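Local structure of prenyltransference for protein (Lavandula lanata, 5HC8) at residues A[24-27]-A[31-34]; A[63-68]-A[79-84]; A[111-116]-A[138-143]; A[192-197]-A[221-226]. The protein probably joins two dimethylallyl diphosphate molecules head-to-middle into lavandulyl diphosphate, working as a plant prenyltransferase of the undecaprenyl diphosphate synthase family. One frame throughout, in Å; residues are numbered along the deposited sequence.

Contact 1 of 4, residues A[24-27]-A[31-34]; sequences RKWA and GVTV. With PIS (trihydrogen thiodiphosphate), chain C.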
loop_
_atom_site.group_PDB
_atom_site.type_symbol
_atom_site.label_atom_id
_atom_site.label_comp_id
_atom_site.label_asym_id
_atom_site.label_seq_id
_atom_site.Cartn_x
_atom_site.Cartn_y
_atom_site.Cartn_z
ATOM N N ARG A 24 8.724 12.709 18.186
ATOM C CA ARG A 24 9.991 12.692 18.913
ATOM C C ARG A 24 11.089 13.535 18.243
ATOM O O ARG A 24 11.803 14.261 18.927
ATOM C CB ARG A 24 10.413 11.243 19.106
ATOM C CG ARG A 24 11.871 11.002 19.578
ATOM C CD ARG A 24 12.167 9.506 19.686
ATOM N NE ARG A 24 10.948 8.746 19.341
ATOM C CZ ARG A 24 9.998 8.326 20.182
ATOM N NH1 ARG A 24 10.116 8.503 21.507
ATOM N NH2 ARG A 24 8.943 7.685 19.672
ATOM N N LYS A 25 11.236 13.465 16.929
ATOM C CA LYS A 25 12.139 14.374 16.196
ATOM C C LYS A 25 11.835 15.830 16.534
ATOM O O LYS A 25 12.738 16.631 16.783
ATOM C CB LYS A 25 12.056 14.180 14.675
ATOM C CG LYS A 25 12.550 12.814 14.170
ATOM C CD LYS A 25 12.367 12.650 12.663
ATOM C CE LYS A 25 12.753 11.244 12.167
ATOM N NZ LYS A 25 12.028 10.864 10.897
ATOM N N TRP A 26 10.553 16.173 16.568
ATOM C CA TRP A 26 10.129 17.526 16.883
ATOM C C TRP A 26 10.525 17.872 18.321
ATOM O O TRP A 26 11.015 18.941 18.576
ATOM C CB TRP A 26 8.618 17.646 16.750
ATOM C CG TRP A 26 8.070 19.053 16.966
ATOM C CD1 TRP A 26 7.945 20.010 16.042
ATOM C CD2 TRP A 26 7.587 19.613 18.197
ATOM N NE1 TRP A 26 7.390 21.133 16.568
ATOM C CE2 TRP A 26 7.151 20.928 17.899
ATOM C CE3 TRP A 26 7.435 19.123 19.507
ATOM C CZ2 TRP A 26 6.590 21.767 18.856
ATOM C CZ3 TRP A 26 6.840 19.963 20.466
ATOM C CH2 TRP A 26 6.419 21.269 20.124
ATOM N N ALA A 27 10.253 16.966 19.242
ATOM C CA ALA A 27 10.637 17.226 20.634
ATOM C C ALA A 27 12.150 17.435 20.732
ATOM O O ALA A 27 12.600 18.449 21.259
ATOM C CB ALA A 27 10.201 16.096 21.512
ATOM N N GLY A 31 14.105 20.785 22.205
ATOM C CA GLY A 31 14.584 20.538 23.562
ATOM C C GLY A 31 13.484 20.253 24.547
ATOM O O GLY A 31 13.490 20.781 25.610
ATOM N N VAL A 32 12.544 19.392 24.223
ATOM C CA VAL A 32 11.372 19.263 25.015
ATOM C C VAL A 32 11.042 17.784 25.136
ATOM O O VAL A 32 11.707 16.960 24.520
ATOM C CB VAL A 32 10.302 20.153 24.389
ATOM C CG1 VAL A 32 9.360 19.378 23.432
ATOM C CG2 VAL A 32 9.542 20.883 25.452
ATOM N N THR A 33 10.084 17.409 25.974
ATOM C CA THR A 33 9.842 15.983 26.191
ATOM C C THR A 33 9.137 15.402 24.968
ATOM O O THR A 33 8.359 16.103 24.313
ATOM C CB THR A 33 8.926 15.735 27.400
ATOM O OG1 THR A 33 7.730 16.501 27.274
ATOM C CG2 THR A 33 9.609 16.206 28.681
ATOM N N VAL A 34 9.379 14.136 24.682
ATOM C CA VAL A 34 8.544 13.459 23.683
ATOM C C VAL A 34 7.064 13.594 24.025
ATOM O O VAL A 34 6.234 13.789 23.148
ATOM C CB VAL A 34 8.971 11.988 23.324
ATOM C CG1 VAL A 34 10.115 11.464 24.152
ATOM C CG2 VAL A 34 7.793 11.026 23.349
HETATM P P1 PIS C . 9.192 9.973 15.655
HETATM O O1 PIS C . 8.017 9.846 16.743
HETATM P P2 PIS C . 6.509 9.373 16.567
HETATM S S1 PIS C . 6.676 8.002 15.666
HETATM O O2 PIS C . 8.754 9.570 14.230
HETATM O O3 PIS C . 9.719 11.407 15.686
HETATM O O4 PIS C . 5.866 10.480 15.808
HETATM O O5 PIS C . 10.231 8.898 16.107
HETATM O O6 PIS C . 5.974 9.095 18.052
#

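Contact 2 of 4, residues A[63-68]-A[79-84]; sequences WALSPQ and FLMRIY. With ISY (3-methylbut-3-enylsulfanyl(phosphonooxy)phosphinic acid), chain F; 61G (2-methylbuta-1,3-diene), chain D.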
loop_
_atom_site.group_PDB
_atom_site.type_symbol
_atom_site.label_atom_id
_atom_site.label_comp_id
_atom_site.label_asym_id
_atom_site.label_seq_id
_atom_site.Cartn_x
_atom_site.Cartn_y
_atom_site.Cartn_z
ATOM N N TRP A 63 -4.794 8.291 11.774
ATOM C CA TRP A 63 -4.181 7.075 12.369
ATOM C C TRP A 63 -3.335 7.450 13.540
ATOM O O TRP A 63 -2.393 8.240 13.390
ATOM C CB TRP A 63 -3.259 6.391 11.392
ATOM C CG TRP A 63 -2.809 5.002 11.759
ATOM C CD1 TRP A 63 -3.479 4.025 12.487
ATOM C CD2 TRP A 63 -1.611 4.387 11.309
ATOM N NE1 TRP A 63 -2.737 2.867 12.488
ATOM C CE2 TRP A 63 -1.631 3.046 11.721
ATOM C CE3 TRP A 63 -0.567 4.812 10.494
ATOM C CZ2 TRP A 63 -0.564 2.174 11.441
ATOM C CZ3 TRP A 63 0.452 3.960 10.262
ATOM C CH2 TRP A 63 0.421 2.657 10.682
ATOM N N ALA A 64 -3.659 6.904 14.720
ATOM C CA ALA A 64 -2.980 7.339 15.976
ATOM C C ALA A 64 -2.120 6.231 16.613
ATOM O O ALA A 64 -1.227 6.491 17.408
ATOM C CB ALA A 64 -3.996 7.807 16.984
ATOM N N LEU A 65 -2.413 4.973 16.292
ATOM C CA LEU A 65 -1.695 3.949 17.036
ATOM C C LEU A 65 -1.777 2.669 16.248
ATOM O O LEU A 65 -2.848 2.240 15.937
ATOM C CB LEU A 65 -2.303 3.803 18.408
ATOM C CG LEU A 65 -1.446 2.904 19.300
ATOM C CD1 LEU A 65 -0.293 3.666 19.925
ATOM C CD2 LEU A 65 -2.303 2.293 20.403
ATOM N N SER A 66 -0.625 2.139 15.896
ATOM C CA SER A 66 -0.469 0.838 15.267
ATOM C C SER A 66 -0.220 -0.295 16.263
ATOM O O SER A 66 0.163 -0.026 17.415
ATOM C CB SER A 66 0.724 0.849 14.266
ATOM O OG SER A 66 1.978 0.838 14.928
ATOM N N PRO A 67 -0.368 -1.562 15.806
ATOM C CA PRO A 67 -0.005 -2.663 16.734
ATOM C C PRO A 67 1.467 -2.614 17.090
ATOM O O PRO A 67 1.829 -2.831 18.249
ATOM C CB PRO A 67 -0.297 -3.927 15.934
ATOM C CG PRO A 67 -1.410 -3.487 14.994
ATOM C CD PRO A 67 -1.015 -2.068 14.593
ATOM N N GLN A 68 2.295 -2.338 16.091
ATOM C CA GLN A 68 3.728 -2.163 16.311
ATOM C C GLN A 68 4.104 -1.173 17.404
ATOM O O GLN A 68 5.069 -1.394 18.169
ATOM C CB GLN A 68 4.401 -1.766 14.980
ATOM C CG GLN A 68 4.473 -2.877 13.907
ATOM C CD GLN A 68 3.114 -3.290 13.282
ATOM O OE1 GLN A 68 2.187 -2.470 13.153
ATOM N NE2 GLN A 68 2.970 -4.604 12.975
ATOM N N PHE A 79 1.024 7.203 28.231
ATOM C CA PHE A 79 0.759 8.606 28.023
ATOM C C PHE A 79 -0.078 8.880 26.757
ATOM O O PHE A 79 -1.003 9.671 26.771
ATOM C CB PHE A 79 2.060 9.362 27.908
ATOM C CG PHE A 79 1.869 10.838 27.928
ATOM C CD1 PHE A 79 1.533 11.480 29.103
ATOM C CD2 PHE A 79 1.965 11.592 26.760
ATOM C CE1 PHE A 79 1.341 12.859 29.139
ATOM C CE2 PHE A 79 1.776 12.977 26.795
ATOM C CZ PHE A 79 1.459 13.611 27.991
ATOM N N LEU A 80 0.277 8.241 25.649
ATOM C CA LEU A 80 -0.572 8.315 24.447
ATOM C C LEU A 80 -2.021 7.943 24.753
ATOM O O LEU A 80 -2.920 8.610 24.329
ATOM C CB LEU A 80 0.006 7.393 23.343
ATOM C CG LEU A 80 1.294 7.917 22.693
ATOM C CD1 LEU A 80 1.872 6.885 21.731
ATOM C CD2 LEU A 80 1.049 9.244 21.976
ATOM N N MET A 81 -2.244 6.828 25.437
ATOM C CA MET A 81 -3.599 6.407 25.722
ATOM C C MET A 81 -4.340 7.489 26.496
ATOM O O MET A 81 -5.515 7.726 26.282
ATOM C CB MET A 81 -3.623 5.123 26.573
ATOM C CG MET A 81 -3.045 3.832 25.998
ATOM S SD MET A 81 -3.730 3.400 24.423
ATOM C CE MET A 81 -2.915 1.821 24.201
ATOM N N ARG A 82 -3.665 8.122 27.443
ATOM C CA ARG A 82 -4.317 9.127 28.305
ATOM C C ARG A 82 -4.665 10.406 27.501
ATOM O O ARG A 82 -5.729 10.982 27.626
ATOM C CB ARG A 82 -3.356 9.427 29.488
ATOM C CG ARG A 82 -3.962 9.505 30.863
ATOM C CD ARG A 82 -4.192 8.140 31.503
ATOM N NE ARG A 82 -5.609 8.039 31.889
ATOM C CZ ARG A 82 -6.140 7.169 32.756
ATOM N NH1 ARG A 82 -5.387 6.282 33.406
ATOM N NH2 ARG A 82 -7.457 7.193 32.975
ATOM N N ILE A 83 -3.749 10.816 26.634
ATOM C CA ILE A 83 -3.949 11.940 25.783
ATOM C C ILE A 83 -5.110 11.697 24.868
ATOM O O ILE A 83 -5.872 12.640 24.592
ATOM C CB ILE A 83 -2.743 12.151 24.901
ATOM C CG1 ILE A 83 -1.636 12.795 25.688
ATOM C CG2 ILE A 83 -3.086 13.102 23.790
ATOM C CD1 ILE A 83 -0.414 12.982 24.800
ATOM N N TYR A 84 -5.253 10.451 24.392
ATOM C CA TYR A 84 -6.364 10.145 23.499
ATOM C C TYR A 84 -7.691 10.182 24.257
ATOM O O TYR A 84 -8.706 10.578 23.706
ATOM C CB TYR A 84 -6.160 8.828 22.695
ATOM C CG TYR A 84 -4.932 8.907 21.791
ATOM C CD1 TYR A 84 -4.471 10.142 21.328
ATOM C CD2 TYR A 84 -4.194 7.780 21.453
ATOM C CE1 TYR A 84 -3.352 10.234 20.560
ATOM C CE2 TYR A 84 -3.070 7.893 20.664
ATOM C CZ TYR A 84 -2.680 9.116 20.235
ATOM O OH TYR A 84 -1.559 9.312 19.436
HETATM P P1 ISY F . 7.732 3.760 11.445
HETATM O O2 ISY F . 6.373 3.753 12.394
HETATM P P3 ISY F . 5.741 4.936 13.223
HETATM O O4 ISY F . 8.041 5.208 10.896
HETATM O O5 ISY F . 7.685 2.717 10.292
HETATM O O6 ISY F . 8.848 3.342 12.393
HETATM O O7 ISY F . 6.797 5.828 13.768
HETATM O O8 ISY F . 4.690 4.315 14.255
HETATM S S9 ISY F . 4.726 6.113 11.758
HETATM C C10 ISY F . 3.202 5.212 11.617
HETATM C C11 ISY F . 2.230 6.170 12.258
HETATM C C12 ISY F . 1.234 5.714 13.286
HETATM C C13 ISY F . 0.313 6.697 13.849
HETATM C C14 ISY F . 1.294 4.357 13.881
HETATM C CAC 61G D . 2.095 6.648 17.316
HETATM C CAE 61G D . 1.886 8.142 17.670
HETATM C CAB 61G D . 0.621 8.775 18.183
HETATM C CAD 61G D . 2.933 9.033 17.316
HETATM C CAA 61G D . 4.083 8.375 16.806
#

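Contact 3 of 4, residues A[111-116]-A[138-143]; sequences SRLPEY and LAVAYG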
loop_
_atom_site.group_PDB
_atom_site.type_symbol
_atom_site.label_atom_id
_atom_site.label_comp_id
_atom_site.label_asym_id
_atom_site.label_seq_id
_atom_site.Cartn_x
_atom_site.Cartn_y
_atom_site.Cartn_z
ATOM N N SER A 111 -10.070 -3.940 21.888
ATOM C CA SER A 111 -9.820 -4.790 23.056
ATOM C C SER A 111 -8.449 -4.669 23.605
ATOM O O SER A 111 -8.245 -4.880 24.776
ATOM C CB SER A 111 -10.055 -6.227 22.635
ATOM O OG SER A 111 -11.450 -6.394 22.685
ATOM N N ARG A 112 -7.474 -4.343 22.783
ATOM C CA ARG A 112 -6.140 -4.074 23.310
ATOM C C ARG A 112 -6.037 -2.769 24.050
ATOM O O ARG A 112 -5.003 -2.477 24.597
ATOM C CB ARG A 112 -5.114 -4.038 22.182
ATOM C CG ARG A 112 -5.051 -5.340 21.398
ATOM C CD ARG A 112 -3.808 -5.384 20.503
ATOM N NE ARG A 112 -2.569 -5.285 21.301
ATOM C CZ ARG A 112 -1.334 -5.401 20.812
ATOM N NH1 ARG A 112 -1.128 -5.627 19.511
ATOM N NH2 ARG A 112 -0.303 -5.300 21.636
ATOM N N LEU A 113 -7.042 -1.921 24.040
ATOM C CA LEU A 113 -6.850 -0.634 24.697
ATOM C C LEU A 113 -7.285 -0.686 26.177
ATOM O O LEU A 113 -8.078 -1.534 26.534
ATOM C CB LEU A 113 -7.664 0.438 23.995
ATOM C CG LEU A 113 -7.414 0.490 22.475
ATOM C CD1 LEU A 113 -8.475 1.387 21.873
ATOM C CD2 LEU A 113 -5.980 0.982 22.216
ATOM N N PRO A 114 -6.786 0.238 27.006
ATOM C CA PRO A 114 -7.309 0.400 28.365
ATOM C C PRO A 114 -8.818 0.630 28.396
ATOM O O PRO A 114 -9.394 1.412 27.574
ATOM C CB PRO A 114 -6.613 1.656 28.884
ATOM C CG PRO A 114 -5.504 1.962 27.953
ATOM C CD PRO A 114 -5.669 1.137 26.710
ATOM N N GLU A 115 -9.461 0.019 29.392
ATOM C CA GLU A 115 -10.900 0.097 29.491
ATOM C C GLU A 115 -11.369 1.532 29.455
ATOM O O GLU A 115 -12.411 1.807 28.892
ATOM C CB GLU A 115 -11.428 -0.557 30.780
ATOM C CG GLU A 115 -11.227 -2.062 30.850
ATOM C CD GLU A 115 -12.284 -2.846 30.097
ATOM O OE1 GLU A 115 -13.242 -2.239 29.570
ATOM O OE2 GLU A 115 -12.158 -4.090 30.045
ATOM N N TYR A 116 -10.644 2.438 30.084
ATOM C CA TYR A 116 -11.058 3.807 30.080
ATOM C C TYR A 116 -11.111 4.446 28.682
ATOM O O TYR A 116 -11.854 5.424 28.448
ATOM C CB TYR A 116 -10.138 4.665 30.967
ATOM C CG TYR A 116 -8.687 4.822 30.547
ATOM C CD1 TYR A 116 -8.304 5.753 29.566
ATOM C CD2 TYR A 116 -7.684 4.080 31.168
ATOM C CE1 TYR A 116 -6.964 5.920 29.209
ATOM C CE2 TYR A 116 -6.358 4.228 30.814
ATOM C CZ TYR A 116 -5.994 5.149 29.834
ATOM O OH TYR A 116 -4.664 5.249 29.495
ATOM N N LEU A 138 -11.030 7.689 14.050
ATOM C CA LEU A 138 -9.774 7.580 14.763
ATOM C C LEU A 138 -9.400 6.093 14.680
ATOM O O LEU A 138 -10.093 5.257 15.191
ATOM C CB LEU A 138 -9.885 8.066 16.197
ATOM C CG LEU A 138 -8.586 7.975 16.991
ATOM C CD1 LEU A 138 -7.466 8.890 16.518
ATOM C CD2 LEU A 138 -8.893 8.225 18.443
ATOM N N ALA A 139 -8.312 5.803 13.993
ATOM C CA ALA A 139 -7.755 4.454 13.865
ATOM C C ALA A 139 -6.691 4.238 14.934
ATOM O O ALA A 139 -5.632 4.844 14.926
ATOM C CB ALA A 139 -7.185 4.250 12.446
ATOM N N VAL A 140 -7.000 3.337 15.856
ATOM C CA VAL A 140 -6.233 3.111 17.044
ATOM C C VAL A 140 -6.134 1.596 17.333
ATOM O O VAL A 140 -7.129 0.847 17.256
ATOM C CB VAL A 140 -6.828 4.003 18.166
ATOM C CG1 VAL A 140 -8.236 3.563 18.500
ATOM C CG2 VAL A 140 -5.910 4.103 19.320
ATOM N N ALA A 141 -4.889 1.132 17.539
ATOM C CA ALA A 141 -4.569 -0.268 17.521
ATOM C C ALA A 141 -5.040 -0.877 16.225
ATOM O O ALA A 141 -5.593 -1.943 16.216
ATOM C CB ALA A 141 -5.194 -1.018 18.733
ATOM N N TYR A 142 -4.841 -0.150 15.127
ATOM C CA TYR A 142 -5.263 -0.518 13.748
ATOM C C TYR A 142 -4.006 -0.801 12.952
ATOM O O TYR A 142 -3.054 0.055 12.932
ATOM C CB TYR A 142 -6.008 0.654 13.033
ATOM C CG TYR A 142 -6.299 0.217 11.631
ATOM C CD1 TYR A 142 -7.398 -0.616 11.361
ATOM C CD2 TYR A 142 -5.375 0.432 10.647
ATOM C CE1 TYR A 142 -7.600 -1.137 10.113
ATOM C CE2 TYR A 142 -5.521 -0.104 9.388
ATOM C CZ TYR A 142 -6.689 -0.835 9.113
ATOM O OH TYR A 142 -6.774 -1.423 7.896
ATOM N N GLY A 143 -3.936 -1.987 12.362
ATOM C CA GLY A 143 -2.889 -2.295 11.396
ATOM C C GLY A 143 -3.488 -2.896 10.150
ATOM O O GLY A 143 -4.498 -3.599 10.235
#

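Contact 4 of 4, residues A[192-197]-A[221-226]; sequences IRAAGE and PDFGEA. With ISY (3-methylbut-3-enylsulfanyl(phosphonooxy)phosphinic acid), chain F.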
loop_
_atom_site.group_PDB
_atom_site.type_symbol
_atom_site.label_atom_id
_atom_site.label_comp_id
_atom_site.label_asym_id
_atom_site.label_seq_id
_atom_site.Cartn_x
_atom_site.Cartn_y
_atom_site.Cartn_z
ATOM N N ILE A 192 -2.107 11.300 3.462
ATOM C CA ILE A 192 -1.097 12.226 3.865
ATOM C C ILE A 192 -0.177 11.598 4.924
ATOM O O ILE A 192 -0.637 11.132 5.927
ATOM C CB ILE A 192 -1.749 13.470 4.467
ATOM C CG1 ILE A 192 -2.607 14.195 3.419
ATOM C CG2 ILE A 192 -0.702 14.429 4.971
ATOM C CD1 ILE A 192 -3.497 15.316 4.029
ATOM N N ARG A 193 1.124 11.734 4.738
ATOM C CA ARG A 193 2.045 11.349 5.787
ATOM C C ARG A 193 3.035 12.432 6.089
ATOM O O ARG A 193 3.755 12.868 5.228
ATOM C CB ARG A 193 2.780 10.039 5.471
ATOM C CG ARG A 193 3.778 9.629 6.559
ATOM C CD ARG A 193 4.333 8.221 6.377
ATOM N NE ARG A 193 5.273 8.008 7.456
ATOM C CZ ARG A 193 5.491 6.848 8.067
ATOM N NH1 ARG A 193 4.926 5.714 7.668
ATOM N NH2 ARG A 193 6.325 6.810 9.078
ATOM N N ALA A 194 3.022 12.837 7.360
ATOM C CA ALA A 194 3.875 13.852 7.892
ATOM C C ALA A 194 5.220 13.265 8.246
ATOM O O ALA A 194 5.360 12.054 8.416
ATOM C CB ALA A 194 3.262 14.428 9.133
ATOM N N ALA A 195 6.219 14.151 8.295
ATOM C CA ALA A 195 7.558 13.863 8.837
ATOM C C ALA A 195 8.577 13.211 7.850
ATOM O O ALA A 195 9.638 12.772 8.257
ATOM C CB ALA A 195 7.467 13.060 10.168
ATOM N N GLY A 196 8.234 13.072 6.604
ATOM C CA GLY A 196 9.249 12.904 5.580
ATOM C C GLY A 196 9.462 11.434 5.166
ATOM O O GLY A 196 10.108 11.209 4.155
ATOM N N GLU A 197 9.004 10.451 5.963
ATOM C CA GLU A 197 9.203 9.027 5.618
ATOM C C GLU A 197 8.216 8.671 4.523
ATOM O O GLU A 197 7.040 9.150 4.532
ATOM C CB GLU A 197 9.064 8.070 6.799
ATOM C CG GLU A 197 9.883 8.477 8.033
ATOM C CD GLU A 197 11.396 8.373 7.852
ATOM O OE1 GLU A 197 12.093 8.964 8.705
ATOM O OE2 GLU A 197 11.916 7.756 6.901
ATOM N N PRO A 221 3.786 17.763 14.908
ATOM C CA PRO A 221 3.416 18.874 15.792
ATOM C C PRO A 221 3.353 20.255 15.090
ATOM O O PRO A 221 2.694 21.170 15.611
ATOM C CB PRO A 221 4.514 18.842 16.854
ATOM C CG PRO A 221 4.850 17.430 16.975
ATOM C CD PRO A 221 4.857 16.962 15.491
ATOM N N ASP A 222 4.048 20.411 13.963
ATOM C CA ASP A 222 4.004 21.660 13.151
ATOM C C ASP A 222 2.896 21.670 12.088
ATOM O O ASP A 222 2.729 22.662 11.378
ATOM C CB ASP A 222 5.368 21.913 12.476
ATOM C CG ASP A 222 6.467 22.219 13.468
ATOM O OD1 ASP A 222 6.146 22.844 14.506
ATOM O OD2 ASP A 222 7.618 21.770 13.238
ATOM N N PHE A 223 2.116 20.592 12.016
ATOM C CA PHE A 223 1.198 20.363 10.923
ATOM C C PHE A 223 -0.132 20.985 11.265
ATOM O O PHE A 223 -0.740 20.644 12.250
ATOM C CB PHE A 223 0.985 18.852 10.739
ATOM C CG PHE A 223 0.233 18.488 9.512
ATOM C CD1 PHE A 223 -1.154 18.527 9.506
ATOM C CD2 PHE A 223 0.887 18.084 8.355
ATOM C CE1 PHE A 223 -1.902 18.163 8.381
ATOM C CE2 PHE A 223 0.136 17.737 7.229
ATOM C CZ PHE A 223 -1.251 17.785 7.246
ATOM N N GLY A 224 -0.585 21.901 10.442
ATOM C CA GLY A 224 -1.852 22.560 10.697
ATOM C C GLY A 224 -2.774 22.588 9.537
ATOM O O GLY A 224 -2.618 21.828 8.543
ATOM N N GLU A 225 -3.720 23.507 9.621
ATOM C CA GLU A 225 -4.716 23.635 8.577
ATOM C C GLU A 225 -4.095 23.939 7.194
ATOM O O GLU A 225 -4.608 23.445 6.166
ATOM C CB GLU A 225 -5.759 24.653 8.914
ATOM C CG GLU A 225 -6.501 24.342 10.189
ATOM C CD GLU A 225 -7.598 25.370 10.472
ATOM O OE1 GLU A 225 -7.586 25.869 11.596
ATOM O OE2 GLU A 225 -8.464 25.630 9.604
ATOM N N ALA A 226 -3.067 24.793 7.144
ATOM C CA ALA A 226 -2.443 25.138 5.835
ATOM C C ALA A 226 -1.824 23.856 5.174
ATOM O O ALA A 226 -1.781 23.753 3.961
ATOM C CB ALA A 226 -1.373 26.225 5.960
HETATM P P1 ISY F . 7.732 3.760 11.445
HETATM O O2 ISY F . 6.373 3.753 12.394
HETATM P P3 ISY F . 5.741 4.936 13.223
HETATM O O4 ISY F . 8.041 5.208 10.896
HETATM O O5 ISY F . 7.685 2.717 10.292
HETATM O O6 ISY F . 8.848 3.342 12.393
HETATM O O7 ISY F . 6.797 5.828 13.768
HETATM O O8 ISY F . 4.690 4.315 14.255
HETATM S S9 ISY F . 4.726 6.113 11.758
HETATM C C10 ISY F . 3.202 5.212 11.617
HETATM C C11 ISY F . 2.230 6.170 12.258
HETATM C C12 ISY F . 1.234 5.714 13.286
HETATM C C13 ISY F . 0.313 6.697 13.849
HETATM C C14 ISY F . 1.294 4.357 13.881
#

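Contact 1 of 4, residues A[24-27]-A[31-34]
Ala27 sets its CB against the backbone of the turn that follows its helix. CB lies 3.4 Å from Thr33 O and 3.8 Å from Val34 CA. Val32 closes over the same residue from the other segment, its CG1 3.9 Å from Ala27 CB. That methyl also meets Trp26 CZ3 obliquely, while Trp26 NE1 is bonded away to Asp222. The turn itself is a Schellman motif. Gly31 takes a positive phi (65°), and Val32 N donates to Ala27 O at 3.1 Å. Thr33 then caps the next helix through Glu36 N.

At the other end, Arg24 runs beside Val34, and its NH1 passes 3.9 Å from Val34 CG2. The Arg24 chain is nearly eclipsed at chi3 (-2°). This bend turns NE towards the thiodiphosphate, whose O5 lies at the guanidinium edge and takes a weak bond from it. Arg24 NH2 pairs with Glu76. The shortest of the bonds to the anion comes from the backbone: Lys25 N donates almost straight to PIS O3 at 2.8 Å. Arg24 N donates to PIS O1 over a longer distance. An anion held by the amides of a helix's first turn is consistent with the diphosphate site of cis-prenyltransferases.

Contact 2 of 4, residues A[63-68]-A[79-84]
The Tyr84 ring has Leu80 O 3.2 Å above one face, near the rim. Isoprene CAB is placed at the ring edge, though its closeness to the hydroxyl in the model is doubtful. Ala64 CB approaches the ring obliquely, 3.7 Å from Tyr84 CZ, and the ring also meets Trp45. On the other side of the strand, Trp63 lays one face of its indole under the prenyl tail of the thiolo diphosphate. ISY C14 sits 3.5 Å above that plane, towards the rim, and C10 comes to 3.3 Å from Trp63 CZ3. The indole also stacks with Phe203, and its NE1 is bonded to Tyr142 O. Were Trp63 an alanine, the prenyl tail would probably lose the flat surface beneath it, and Tyr142 O this donor.

Farther along, Leu65 reaches the helix with both methyls. Its CG stands anti to the backbone N (chi1 -171°), which carries CD1 to 4.3 Å from Leu80 CD1 and CD2 to 3.9 Å from Met81 CE. The Met81 chain bends at chi2 (-54°) and crosses Leu65 at about a right angle. Leu80 has a second task: its CD2 lies 3.8 Å from isoprene CAB.

Strand 63-65 and helix 79-84 pass 10.2 Å apart at their closest, with 135° between their directions. The seam is buried and its side-chain packing is mostly apolar. Ala64 borders both ligands, whose hydrocarbon parts lie against each other beside it. This is the hydrophobic substrate cleft of the cis-prenyltransferase fold, at the C-terminal end of a central parallel strand.

Contact 3 of 4, residues A[111-116]-A[138-143]
At Ala141 the chain drops from the extended form of Val140 into a left-handed helical conformation (phi 54°, psi 41°), which points the Ala141 CB at Leu113. The two segments stay well apart in their backbones: Leu113 CA is 7.5 Å from Ala141 CA and 8.5 Å from Val140 CA. One leucine side chain spans the distance. Its CG lies beside the backbone N, anti to the carbonyl carbon (chi1 -52°), and the fork divides its two methyls between two partners. CD1 meets Val140 CG1 at 4.0 Å, the side chains crossing at a slant. CD2 meets Ala141 CB at 4.1 Å. All three residues are buried, and the contact between the segments is purely apolar.

The contact belongs to a beta-alpha-beta unit made of strand 103-107, helix 115-128 and strand 135-140. Leu113 sits in the connection just before the helix, and Val140 near the end of the second strand. The leucine therefore ties the approach to the crossover helix to the C-terminal part of strand 135-140, inside the sheet.

Pro114 holds the N-cap position of the helix. Tyr116, in the first turn, forms a cation-pi pair with Arg82. Met81 of helix 74-89 packs on Leu113, Pro114 and Tyr116, so a second helix joins this layer. Phe70 touches Ala141 and takes a cation-pi contact from Arg112.

Contact 4 of 4, residues A[192-197]-A[221-226]
Arg193 NH2 is held by both the ligand and a carboxylate. It donates to ISY O4 at 3.0 Å, with a bent N-H...O angle of 135°, and it forms a salt bridge with Asp21. O4 lies at the edge of the guanidinium, in its plane. The ligand sulfur S9 is also near, 3.2 Å from Arg193 NH2. NH1 is held by Ser201 OG and Arg199 O, which fixes the rotation of the group. CG stands anti to the backbone N (chi1 179°) and the chain stays extended to NE, which carries the guanidinium to the diphosphate. A leucine here would probably leave O4 without this donor and Asp21 without this salt-bridge partner.

Strand 190-193 belongs to the parallel sheet, and the Arg193 guanidinium reaches the ligand at the C-terminal end of the strand. Ile192 and Ala194 direct their CB atoms towards Phe223, in the segment leading into helix 225-237, whereas that of Arg193 points away from it.

Ile192 CG2 comes obliquely to the ring, 4.1 Å from Phe223 CZ. Ala194 CB is looser, 4.4 Å from Phe223 CD2. Phe223 has its CG anti to the backbone N (chi1 -171°), which swings the ring towards the strand. Ile48 of helix 34-54 and Phe220 also pack on it. Ile192 rests further on Leu228 and Ala231 of the helix that follows, for which Gly224 is the N-cap.

In the fold
Contacts 2, 3 and 4 are buried and reach the same parallel sheet; contact 1 is only partly buried, and its centre lies about 23 Å from the centre of the chain. Contacts 2 and 3 lie on neighbouring strands, 59-65 and 135-140, with centres 7 Å apart, joined by Ala64 N and Ala139 O. Their side-chain packing is mainly apolar. Contacts 1 and 4 meet through the Lys25-Glu197 salt bridge and the packing of Trp26 on Pro221. Each brings arginine to a ligand, contact 1 to the thiodiphosphate and contact 4 to ISY. Contact 2 lines the hydrocarbon part of ISY and the isoprene. Contact 3 touches none of the bound groups.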